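Local coordinates for beta-lactamase-related domain-containing protein (Bacteroides dorei DSM 17855, PDB 5TGF), which is probably a serine hydrolase of the beta-lactamase and penicillin-binding-protein superfamily, of unknown substrate, and binds calcium, at residues L103-L114 with R144-A155; G266-V274 with Q283-Y293. All blocks are in the same frame, centred on the assembly; numbering follows the deposited sequence.

Interaction 1 (L103-L114 with R144-A155); sequences LLSHTSGVRPYL and RFEYGGLAMQIA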
loop_
_atom_site.group_PDB
_atom_site.type_symbol
_atom_site.label_atom_id
_atom_site.label_comp_id
_atom_site.label_asym_id
_atom_site.label_seq_id
_atom_site.Cartn_x
_atom_site.Cartn_y
_atom_site.Cartn_z
ATOM N N LEU A 103 4.662 12.529 -4.831
ATOM C CA LEU A 103 4.168 11.454 -5.686
ATOM C C LEU A 103 3.572 10.325 -4.839
ATOM O O LEU A 103 2.490 9.845 -5.119
ATOM C CB LEU A 103 5.292 10.909 -6.610
ATOM C CG LEU A 103 5.866 11.885 -7.653
ATOM C CD1 LEU A 103 7.162 11.362 -8.275
ATOM C CD2 LEU A 103 4.856 12.228 -8.735
ATOM N N LEU A 104 4.273 9.939 -3.783
ATOM C CA LEU A 104 3.900 8.756 -3.016
ATOM C C LEU A 104 2.855 9.033 -1.930
ATOM O O LEU A 104 2.555 8.144 -1.144
ATOM C CB LEU A 104 5.149 8.149 -2.384
ATOM C CG LEU A 104 6.148 7.504 -3.326
ATOM C CD1 LEU A 104 7.495 7.302 -2.661
ATOM C CD2 LEU A 104 5.629 6.179 -3.841
ATOM N N SER A 105 2.428 10.293 -1.790
ATOM C CA SER A 105 1.470 10.675 -0.762
ATOM C C SER A 105 0.166 11.193 -1.357
ATOM O O SER A 105 -0.678 11.694 -0.628
ATOM C CB SER A 105 2.069 11.730 0.156
ATOM O OG SER A 105 2.367 12.928 -0.566
ATOM N N HIS A 106 -0.026 11.001 -2.673
ATOM C CA HIS A 106 -1.209 11.433 -3.371
ATOM C C HIS A 106 -1.416 12.952 -3.329
ATOM O O HIS A 106 -2.564 13.416 -3.285
ATOM C CB HIS A 106 -2.427 10.699 -2.850
ATOM C CG HIS A 106 -2.276 9.217 -2.939
ATOM N ND1 HIS A 106 -2.107 8.576 -4.149
ATOM C CD2 HIS A 106 -2.154 8.266 -1.983
ATOM C CE1 HIS A 106 -1.916 7.287 -3.932
ATOM N NE2 HIS A 106 -1.986 7.074 -2.632
ATOM N N THR A 107 -0.315 13.695 -3.170
ATOM C CA THR A 107 -0.394 15.152 -3.068
ATOM C C THR A 107 0.346 15.833 -4.238
ATOM O O THR A 107 0.571 17.029 -4.193
ATOM C CB THR A 107 0.111 15.701 -1.733
ATOM O OG1 THR A 107 1.467 15.286 -1.499
ATOM C CG2 THR A 107 -0.756 15.222 -0.598
ATOM N N SER A 108 0.606 15.096 -5.314
ATOM C CA SER A 108 1.378 15.624 -6.443
ATOM C C SER A 108 0.577 16.513 -7.400
ATOM O O SER A 108 1.171 17.355 -8.096
ATOM C CB SER A 108 2.005 14.492 -7.235
ATOM O OG SER A 108 1.037 13.729 -7.940
ATOM N N GLY A 109 -0.733 16.265 -7.487
ATOM C CA GLY A 109 -1.592 16.836 -8.522
ATOM C C GLY A 109 -1.518 16.196 -9.885
ATOM O O GLY A 109 -2.119 16.708 -10.840
ATOM N N VAL A 110 -0.799 15.079 -10.004
ATOM C CA VAL A 110 -0.821 14.298 -11.231
ATOM C C VAL A 110 -2.212 13.648 -11.383
ATOM O O VAL A 110 -2.848 13.265 -10.403
ATOM C CB VAL A 110 0.296 13.252 -11.241
ATOM C CG1 VAL A 110 0.189 12.325 -12.453
ATOM C CG2 VAL A 110 1.645 13.945 -11.211
ATOM N N ARG A 111 -2.702 13.570 -12.615
ATOM C CA ARG A 111 -4.025 12.978 -12.844
ATOM C C ARG A 111 -4.053 11.551 -12.212
ATOM O O ARG A 111 -3.064 10.833 -12.347
ATOM C CB ARG A 111 -4.254 12.893 -14.347
ATOM C CG ARG A 111 -5.682 12.656 -14.747
ATOM C CD ARG A 111 -5.770 12.333 -16.228
ATOM N NE ARG A 111 -7.088 11.796 -16.506
ATOM C CZ ARG A 111 -8.111 12.510 -16.946
ATOM N NH1 ARG A 111 -7.936 13.778 -17.266
ATOM N NH2 ARG A 111 -9.304 11.943 -17.095
ATOM N N PRO A 112 -5.152 11.151 -11.552
ATOM C CA PRO A 112 -5.186 9.815 -10.950
ATOM C C PRO A 112 -4.950 8.626 -11.889
ATOM O O PRO A 112 -4.201 7.716 -11.531
ATOM C CB PRO A 112 -6.590 9.732 -10.351
ATOM C CG PRO A 112 -6.932 11.166 -10.012
ATOM C CD PRO A 112 -6.337 11.937 -11.168
ATOM N N TYR A 113 -5.663 8.598 -13.008
ATOM C CA TYR A 113 -5.592 7.499 -13.986
ATOM C C TYR A 113 -5.614 8.062 -15.406
ATOM O O TYR A 113 -5.953 9.238 -15.609
ATOM C CB TYR A 113 -6.734 6.498 -13.761
ATOM C CG TYR A 113 -6.677 5.913 -12.375
ATOM C CD1 TYR A 113 -5.710 4.937 -12.044
ATOM C CD2 TYR A 113 -7.460 6.428 -11.358
ATOM C CE1 TYR A 113 -5.602 4.455 -10.756
ATOM C CE2 TYR A 113 -7.333 5.981 -10.056
ATOM C CZ TYR A 113 -6.397 4.996 -9.749
ATOM O OH TYR A 113 -6.251 4.566 -8.438
ATOM N N LEU A 114 -5.188 7.267 -16.384
ATOM C CA LEU A 114 -5.212 7.764 -17.783
ATOM C C LEU A 114 -6.679 8.138 -18.170
ATOM O O LEU A 114 -7.601 7.545 -17.645
ATOM C CB LEU A 114 -4.648 6.726 -18.748
ATOM C CG LEU A 114 -3.166 6.348 -18.608
ATOM C CD1 LEU A 114 -2.836 5.367 -19.726
ATOM C CD2 LEU A 114 -2.222 7.525 -18.651
ATOM N N ARG A 144 -3.506 19.814 -2.422
ATOM C CA ARG A 144 -4.662 18.929 -2.236
ATOM C C ARG A 144 -4.218 17.460 -2.162
ATOM O O ARG A 144 -3.125 17.111 -2.636
ATOM C CB ARG A 144 -5.664 19.080 -3.388
ATOM C CG ARG A 144 -6.409 20.411 -3.468
ATOM C CD ARG A 144 -7.369 20.506 -4.645
ATOM N NE ARG A 144 -8.221 19.321 -4.812
ATOM C CZ ARG A 144 -8.724 18.904 -5.983
ATOM N NH1 ARG A 144 -8.553 19.606 -7.102
ATOM N NH2 ARG A 144 -9.415 17.776 -6.045
ATOM N N PHE A 145 -5.022 16.660 -1.452
ATOM C CA PHE A 145 -4.967 15.175 -1.475
ATOM C C PHE A 145 -5.947 14.607 -2.502
ATOM O O PHE A 145 -7.147 14.949 -2.525
ATOM C CB PHE A 145 -5.297 14.605 -0.103
ATOM C CG PHE A 145 -5.185 13.088 -0.025
ATOM C CD1 PHE A 145 -3.981 12.478 0.326
ATOM C CD2 PHE A 145 -6.300 12.286 -0.234
ATOM C CE1 PHE A 145 -3.894 11.093 0.434
ATOM C CE2 PHE A 145 -6.223 10.884 -0.135
ATOM C CZ PHE A 145 -5.005 10.298 0.226
ATOM N N GLU A 146 -5.418 13.827 -3.438
ATOM C CA GLU A 146 -6.255 13.082 -4.350
ATOM C C GLU A 146 -5.598 11.769 -4.726
ATOM O O GLU A 146 -4.581 11.727 -5.400
ATOM C CB GLU A 146 -6.596 13.887 -5.607
ATOM C CG GLU A 146 -7.585 13.126 -6.516
ATOM C CD GLU A 146 -7.974 13.892 -7.784
ATOM O OE1 GLU A 146 -7.095 14.492 -8.419
ATOM O OE2 GLU A 146 -9.158 13.802 -8.184
ATOM N N TYR A 147 -6.249 10.690 -4.322
ATOM C CA TYR A 147 -5.738 9.321 -4.523
ATOM C C TYR A 147 -5.704 8.933 -5.983
ATOM O O TYR A 147 -6.595 9.273 -6.780
ATOM C CB TYR A 147 -6.604 8.354 -3.751
ATOM C CG TYR A 147 -6.103 6.937 -3.595
ATOM C CD1 TYR A 147 -6.465 5.948 -4.517
ATOM C CD2 TYR A 147 -5.405 6.558 -2.458
ATOM C CE1 TYR A 147 -6.047 4.629 -4.352
ATOM C CE2 TYR A 147 -4.984 5.242 -2.270
ATOM C CZ TYR A 147 -5.359 4.275 -3.200
ATOM O OH TYR A 147 -4.992 2.958 -3.028
ATOM N N GLY A 148 -4.633 8.252 -6.359
ATOM C CA GLY A 148 -4.515 7.753 -7.723
ATOM C C GLY A 148 -3.341 6.848 -7.909
ATOM O O GLY A 148 -2.740 6.424 -6.924
ATOM N N GLY A 149 -3.068 6.515 -9.165
ATOM C CA GLY A 149 -2.046 5.537 -9.543
ATOM C C GLY A 149 -0.934 6.045 -10.461
ATOM O O GLY A 149 0.166 5.523 -10.439
ATOM N N LEU A 150 -1.179 7.086 -11.241
ATOM C CA LEU A 150 -0.148 7.543 -12.180
ATOM C C LEU A 150 1.093 8.115 -11.515
ATOM O O LEU A 150 2.193 7.908 -12.017
ATOM C CB LEU A 150 -0.718 8.548 -13.197
ATOM C CG LEU A 150 -1.890 8.060 -14.065
ATOM C CD1 LEU A 150 -2.277 9.142 -15.066
ATOM C CD2 LEU A 150 -1.485 6.797 -14.797
ATOM N N ALA A 151 0.934 8.898 -10.451
ATOM C CA ALA A 151 2.077 9.526 -9.818
ATOM C C ALA A 151 3.092 8.529 -9.327
ATOM O O ALA A 151 4.298 8.763 -9.435
ATOM C CB ALA A 151 1.646 10.440 -8.680
HETATM N N MSE A 152 2.633 7.379 -8.843
HETATM C CA MSE A 152 3.564 6.365 -8.343
HETATM C C MSE A 152 4.343 5.739 -9.461
HETATM O O MSE A 152 5.417 5.199 -9.229
HETATM C CB MSE A 152 2.868 5.347 -7.435
HETATM C CG MSE A 152 2.537 6.072 -6.128
HETATM SE SE MSE A 152 1.656 4.837 -4.885
HETATM C CE MSE A 152 2.876 3.307 -4.969
ATOM N N GLN A 153 3.800 5.763 -10.687
ATOM C CA GLN A 153 4.583 5.314 -11.852
ATOM C C GLN A 153 5.820 6.155 -12.028
ATOM O O GLN A 153 6.897 5.636 -12.287
ATOM C CB GLN A 153 3.778 5.339 -13.150
ATOM C CG GLN A 153 2.512 4.533 -13.133
ATOM C CD GLN A 153 2.765 3.052 -13.151
ATOM O OE1 GLN A 153 2.973 2.430 -12.102
ATOM N NE2 GLN A 153 2.738 2.469 -14.340
ATOM N N ILE A 154 5.667 7.457 -11.860
ATOM C CA ILE A 154 6.795 8.388 -11.954
ATOM C C ILE A 154 7.793 8.115 -10.829
ATOM O O ILE A 154 8.999 8.023 -11.088
ATOM C CB ILE A 154 6.328 9.840 -11.890
ATOM C CG1 ILE A 154 5.346 10.147 -13.037
ATOM C CG2 ILE A 154 7.505 10.800 -11.931
ATOM C CD1 ILE A 154 4.904 11.593 -13.020
ATOM N N ALA A 155 7.296 7.956 -9.602
ATOM C CA ALA A 155 8.140 7.615 -8.452
ATOM C C ALA A 155 8.954 6.361 -8.713
ATOM O O ALA A 155 10.172 6.335 -8.466
ATOM C CB ALA A 155 7.307 7.449 -7.172
HETATM O O HOH W 1 -2.372 13.964 -6.402
HETATM O O HOH W 2 -3.561 11.096 -7.887
HETATM O O HOH W 3 -4.320 14.215 -8.418
HETATM O O HOH W 4 -1.764 9.953 -9.922
#

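Interaction 2 (G266-V274 with Q283-Y293); sequences GLGEWRELV and QISSPGWAGAY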
loop_
_atom_site.group_PDB
_atom_site.type_symbol
_atom_site.label_atom_id
_atom_site.label_comp_id
_atom_site.label_asym_id
_atom_site.label_seq_id
_atom_site.Cartn_x
_atom_site.Cartn_y
_atom_site.Cartn_z
ATOM N N GLY A 266 0.993 8.510 4.571
ATOM C CA GLY A 266 2.433 8.580 4.571
ATOM C C GLY A 266 2.977 8.384 3.177
ATOM O O GLY A 266 2.564 9.108 2.247
ATOM N N LEU A 267 3.951 7.483 3.026
ATOM C CA LEU A 267 4.444 7.061 1.709
ATOM C C LEU A 267 3.864 5.710 1.343
ATOM O O LEU A 267 4.153 4.681 1.983
ATOM C CB LEU A 267 5.970 6.984 1.690
ATOM C CG LEU A 267 6.688 8.257 2.152
ATOM C CD1 LEU A 267 8.196 8.019 2.210
ATOM C CD2 LEU A 267 6.417 9.421 1.220
ATOM N N GLY A 268 2.904 5.715 0.433
ATOM C CA GLY A 268 2.212 4.478 0.029
ATOM C C GLY A 268 1.436 3.722 1.106
ATOM O O GLY A 268 1.280 2.533 1.001
ATOM N N GLU A 269 0.973 4.416 2.141
ATOM C CA GLU A 269 0.292 3.795 3.250
ATOM C C GLU A 269 -0.589 4.822 3.969
ATOM O O GLU A 269 -0.221 6.031 4.074
ATOM C CB GLU A 269 1.304 3.192 4.225
ATOM C CG GLU A 269 2.286 4.198 4.843
ATOM C CD GLU A 269 3.656 3.565 5.151
ATOM O OE1 GLU A 269 3.949 3.255 6.334
ATOM O OE2 GLU A 269 4.431 3.289 4.178
ATOM N N TRP A 270 -1.732 4.353 4.462
ATOM C CA TRP A 270 -2.656 5.187 5.226
ATOM C C TRP A 270 -2.262 5.215 6.690
ATOM O O TRP A 270 -1.922 4.167 7.304
ATOM C CB TRP A 270 -4.114 4.662 5.135
ATOM C CG TRP A 270 -4.712 4.639 3.745
ATOM C CD1 TRP A 270 -4.677 3.600 2.840
ATOM C CD2 TRP A 270 -5.473 5.671 3.125
ATOM N NE1 TRP A 270 -5.292 3.972 1.678
ATOM C CE2 TRP A 270 -5.795 5.235 1.831
ATOM C CE3 TRP A 270 -5.821 6.984 3.504
ATOM C CZ2 TRP A 270 -6.482 6.036 0.923
ATOM C CZ3 TRP A 270 -6.542 7.771 2.594
ATOM C CH2 TRP A 270 -6.859 7.303 1.339
ATOM N N ARG A 271 -2.334 6.411 7.252
ATOM C CA ARG A 271 -2.259 6.654 8.679
ATOM C C ARG A 271 -3.653 6.618 9.293
ATOM O O ARG A 271 -4.368 7.604 9.292
ATOM C CB ARG A 271 -1.549 7.986 8.920
ATOM C CG ARG A 271 -0.098 8.000 8.418
ATOM C CD ARG A 271 0.603 9.361 8.462
ATOM N NE ARG A 271 0.132 10.264 9.521
ATOM C CZ ARG A 271 0.769 10.600 10.636
ATOM N NH1 ARG A 271 1.917 10.052 11.004
ATOM N NH2 ARG A 271 0.192 11.461 11.428
ATOM N N GLU A 272 -4.115 5.421 9.646
ATOM C CA GLU A 272 -5.524 5.231 10.016
ATOM C C GLU A 272 -5.821 5.803 11.416
ATOM O O GLU A 272 -6.857 6.423 11.616
ATOM C CB GLU A 272 -5.922 3.757 10.011
ATOM C CG GLU A 272 -5.926 3.122 8.631
ATOM C CD GLU A 272 -6.529 1.720 8.630
ATOM O OE1 GLU A 272 -6.468 1.029 9.656
ATOM O OE2 GLU A 272 -6.978 1.286 7.566
ATOM N N LEU A 273 -4.936 5.571 12.383
ATOM C CA LEU A 273 -5.134 6.118 13.735
ATOM C C LEU A 273 -3.869 6.876 14.137
ATOM O O LEU A 273 -2.729 6.344 14.032
ATOM C CB LEU A 273 -5.401 5.000 14.743
ATOM C CG LEU A 273 -6.534 4.037 14.444
ATOM C CD1 LEU A 273 -6.562 2.888 15.466
ATOM C CD2 LEU A 273 -7.842 4.808 14.446
ATOM N N VAL A 274 -4.083 8.072 14.698
ATOM C CA VAL A 274 -2.982 8.977 14.986
ATOM C C VAL A 274 -3.126 9.549 16.384
ATOM O O VAL A 274 -4.242 9.810 16.855
ATOM C CB VAL A 274 -2.932 10.102 13.920
ATOM C CG1 VAL A 274 -1.904 11.149 14.258
ATOM C CG2 VAL A 274 -2.572 9.527 12.553
ATOM N N GLN A 283 -1.748 3.180 14.019
ATOM C CA GLN A 283 -2.288 2.154 13.099
ATOM C C GLN A 283 -2.090 2.614 11.659
ATOM O O GLN A 283 -2.479 3.734 11.287
ATOM C CB GLN A 283 -3.753 1.860 13.385
ATOM C CG GLN A 283 -4.261 0.615 12.643
ATOM C CD GLN A 283 -5.607 0.116 13.150
ATOM O OE1 GLN A 283 -5.659 -0.623 14.123
ATOM N NE2 GLN A 283 -6.696 0.519 12.486
ATOM N N ILE A 284 -1.425 1.773 10.891
ATOM C CA ILE A 284 -1.088 2.031 9.502
ATOM C C ILE A 284 -1.574 0.823 8.641
ATOM O O ILE A 284 -1.550 -0.347 9.068
ATOM C CB ILE A 284 0.444 2.185 9.375
ATOM C CG1 ILE A 284 0.919 3.464 10.102
ATOM C CG2 ILE A 284 0.890 2.249 7.914
ATOM C CD1 ILE A 284 2.343 3.360 10.552
ATOM N N SER A 285 -2.030 1.122 7.425
ATOM C CA SER A 285 -2.564 0.106 6.537
ATOM C C SER A 285 -2.382 0.471 5.081
ATOM O O SER A 285 -2.002 1.606 4.737
ATOM C CB SER A 285 -4.050 -0.060 6.808
ATOM O OG SER A 285 -4.720 1.045 6.209
ATOM N N SER A 286 -2.647 -0.510 4.208
ATOM C CA SER A 286 -2.706 -0.290 2.755
ATOM C C SER A 286 -3.819 -1.173 2.110
ATOM O O SER A 286 -3.525 -2.151 1.416
ATOM C CB SER A 286 -1.348 -0.558 2.126
ATOM O OG SER A 286 -1.244 0.029 0.819
ATOM N N PRO A 287 -5.113 -0.838 2.345
ATOM C CA PRO A 287 -6.175 -1.690 1.835
ATOM C C PRO A 287 -6.273 -1.640 0.322
ATOM O O PRO A 287 -6.003 -0.611 -0.267
ATOM C CB PRO A 287 -7.452 -1.105 2.448
ATOM C CG PRO A 287 -6.986 -0.132 3.466
ATOM C CD PRO A 287 -5.645 0.356 3.001
ATOM N N GLY A 288 -6.680 -2.742 -0.289
ATOM C CA GLY A 288 -7.016 -2.758 -1.721
ATOM C C GLY A 288 -8.518 -2.823 -1.905
ATOM O O GLY A 288 -9.216 -3.284 -1.021
ATOM N N TRP A 289 -8.994 -2.416 -3.070
ATOM C CA TRP A 289 -10.422 -2.300 -3.318
ATOM C C TRP A 289 -11.146 -3.650 -3.175
ATOM O O TRP A 289 -12.346 -3.674 -2.888
ATOM C CB TRP A 289 -10.716 -1.701 -4.700
ATOM C CG TRP A 289 -10.295 -2.581 -5.874
ATOM C CD1 TRP A 289 -9.077 -2.546 -6.495
ATOM C CD2 TRP A 289 -11.064 -3.563 -6.579
ATOM N NE1 TRP A 289 -9.015 -3.473 -7.476
ATOM C CE2 TRP A 289 -10.226 -4.092 -7.592
ATOM C CE3 TRP A 289 -12.354 -4.078 -6.443
ATOM C CZ2 TRP A 289 -10.634 -5.112 -8.447
ATOM C CZ3 TRP A 289 -12.777 -5.087 -7.331
ATOM C CH2 TRP A 289 -11.915 -5.582 -8.313
ATOM N N ALA A 290 -10.435 -4.753 -3.471
ATOM C CA ALA A 290 -11.036 -6.079 -3.560
ATOM C C ALA A 290 -10.939 -6.895 -2.277
ATOM O O ALA A 290 -11.320 -8.091 -2.265
ATOM C CB ALA A 290 -10.429 -6.866 -4.735
ATOM N N GLY A 291 -10.505 -6.270 -1.189
ATOM C CA GLY A 291 -10.589 -6.873 0.131
ATOM C C GLY A 291 -9.292 -7.155 0.873
ATOM O O GLY A 291 -9.315 -7.347 2.076
ATOM N N ALA A 292 -8.151 -7.089 0.192
ATOM C CA ALA A 292 -6.873 -7.278 0.861
ATOM C C ALA A 292 -6.672 -6.149 1.894
ATOM O O ALA A 292 -6.842 -4.952 1.568
ATOM C CB ALA A 292 -5.727 -7.275 -0.147
ATOM N N TYR A 293 -6.333 -6.521 3.114
ATOM C CA TYR A 293 -6.173 -5.557 4.215
ATOM C C TYR A 293 -4.972 -5.951 5.076
ATOM O O TYR A 293 -5.095 -6.828 5.960
ATOM C CB TYR A 293 -7.409 -5.528 5.071
ATOM C CG TYR A 293 -7.337 -4.481 6.173
ATOM C CD1 TYR A 293 -7.443 -3.117 5.881
ATOM C CD2 TYR A 293 -7.254 -4.853 7.493
ATOM C CE1 TYR A 293 -7.384 -2.164 6.891
ATOM C CE2 TYR A 293 -7.198 -3.922 8.502
ATOM C CZ TYR A 293 -7.274 -2.573 8.198
ATOM O OH TYR A 293 -7.191 -1.657 9.240
HETATM O O HOH W 5 -4.910 2.034 -0.437
#

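Interaction 1 (L103-L114 with R144-A155)
Pro-112 O is gripped by two successive backbone amides at the start of helix 150-163: Gly-149 N reaches it in the carbonyl plane on a lone pair, at 2.9 Å, while Leu-150 N comes from above that plane at 3.1 Å. The segment 144-155 carries Tyr-147, which hydrogen-bonds Ser-58 and Lys-61, an arrangement consistent with the SxxK serine and lysine of serine beta-lactamases, Tyr-147 probably standing where the Tyr of a (S/Y)xN motif stands in relatives. Loop 103-114 packs against this segment. His-106 O takes an almost straight bond from Glu-146 N (2.9 Å, 167°), and the His-106 imidazole lies beside the Tyr-147 ring, pointing the same way. With chi1 at -168°, Tyr-147 sets CD2 over one face of the imidazole, 3.5 Å from His-106 NE2, the two planes inclined by 32°. His-106 CB rests off-centre on the Phe-145 ring as a CH-pi contact, completing an aromatic cluster. Farther along the helix the contact turns apolar. The Leu-103 and Ile-154 side chains cross at about a right angle, CD1 meeting CG2, and Leu-103 CD2 packs on Ala-151 CB. A water bridges the backbones, accepting from Ala-151 N and donating to Arg-111 O. Ser-108 OG closes an ST turn by accepting from Val-110 N (3.1 Å), and the same oxygen lies 3.4 Å from Ala-151 CB.

Interaction 2 (G266-V274 with Q283-Y293)
Strands 270-272 and 283-285 run antiparallel with their axes 4.8 Å apart at closest approach, Trp-270 and Ser-285 forming a hydrogen-bonded pair and Arg-271 and Ile-284 a non-hydrogen-bonded one. Beyond these pairs the register slips by one residue, because Glu-272 and Leu-273 both face Gln-283: Gln-283 O receives a weak bond from Glu-272 N and a longer, straighter one from Leu-273 N (3.3 Å, 167°). The extra residue turns the Glu-272 side chain toward the partner strand, where its carboxylate gathers several donors. OE1 is met nearly along its C-O axis by Gln-283 NE2 at 2.9 Å, and on its syn lone pair by Tyr-293 OH at 2.8 Å. The phenol, approaching from the opposite direction, also bonds Ser-330. Ser-285 OG, placed between its own backbone N and carbonyl carbon (chi1 76°), donates to Glu-272 OE2 from above the carboxylate plane at 2.6 Å, and Tyr-252 of helix 252-257 is a further partner of OE2. These donors would be expected to favour the ionised acid and to limit its rotation. Leu-273 lies alongside Gln-283, bringing CD1 to 3.6 Å from Gln-283 CB. At the other end, Trp-270 CD1 packs 3.4 Å from Pro-287 CD, the two side chains crossing at about a right angle, while a water in the indole plane accepts from Trp-270 NE1 and donates to Pro-287 O. Strands 270-274 and 281-285 form a beta hairpin with a classic bulge, at one edge of the antiparallel sheet of the beta-lactamase-like fold, and Tyr-293 reaches in from the next strand.

In the fold
Interaction 1 closes before interaction 2 opens along the chain, and their centres lie 16 Å apart. The first joins a loop after helix 100-103 to the start of helix 150-163; the second is built on the hairpin of strands 270-274 and 281-285, whose first strand is the outermost at one end of the six-stranded sheet. They meet directly: Leu-104 O and Gly-268 N, 2.9 Å apart, probably hydrogen-bond, and the Trp-270 indole packs on Phe-145 and Tyr-147. Tyr-147 hydrogen-bonds the hydroxyl of Ser-58 and Ser-286 its backbone oxygen, so the contacts converge on the probable catalytic centre from the loop before helix 150-163 and the loop after strand 281-285.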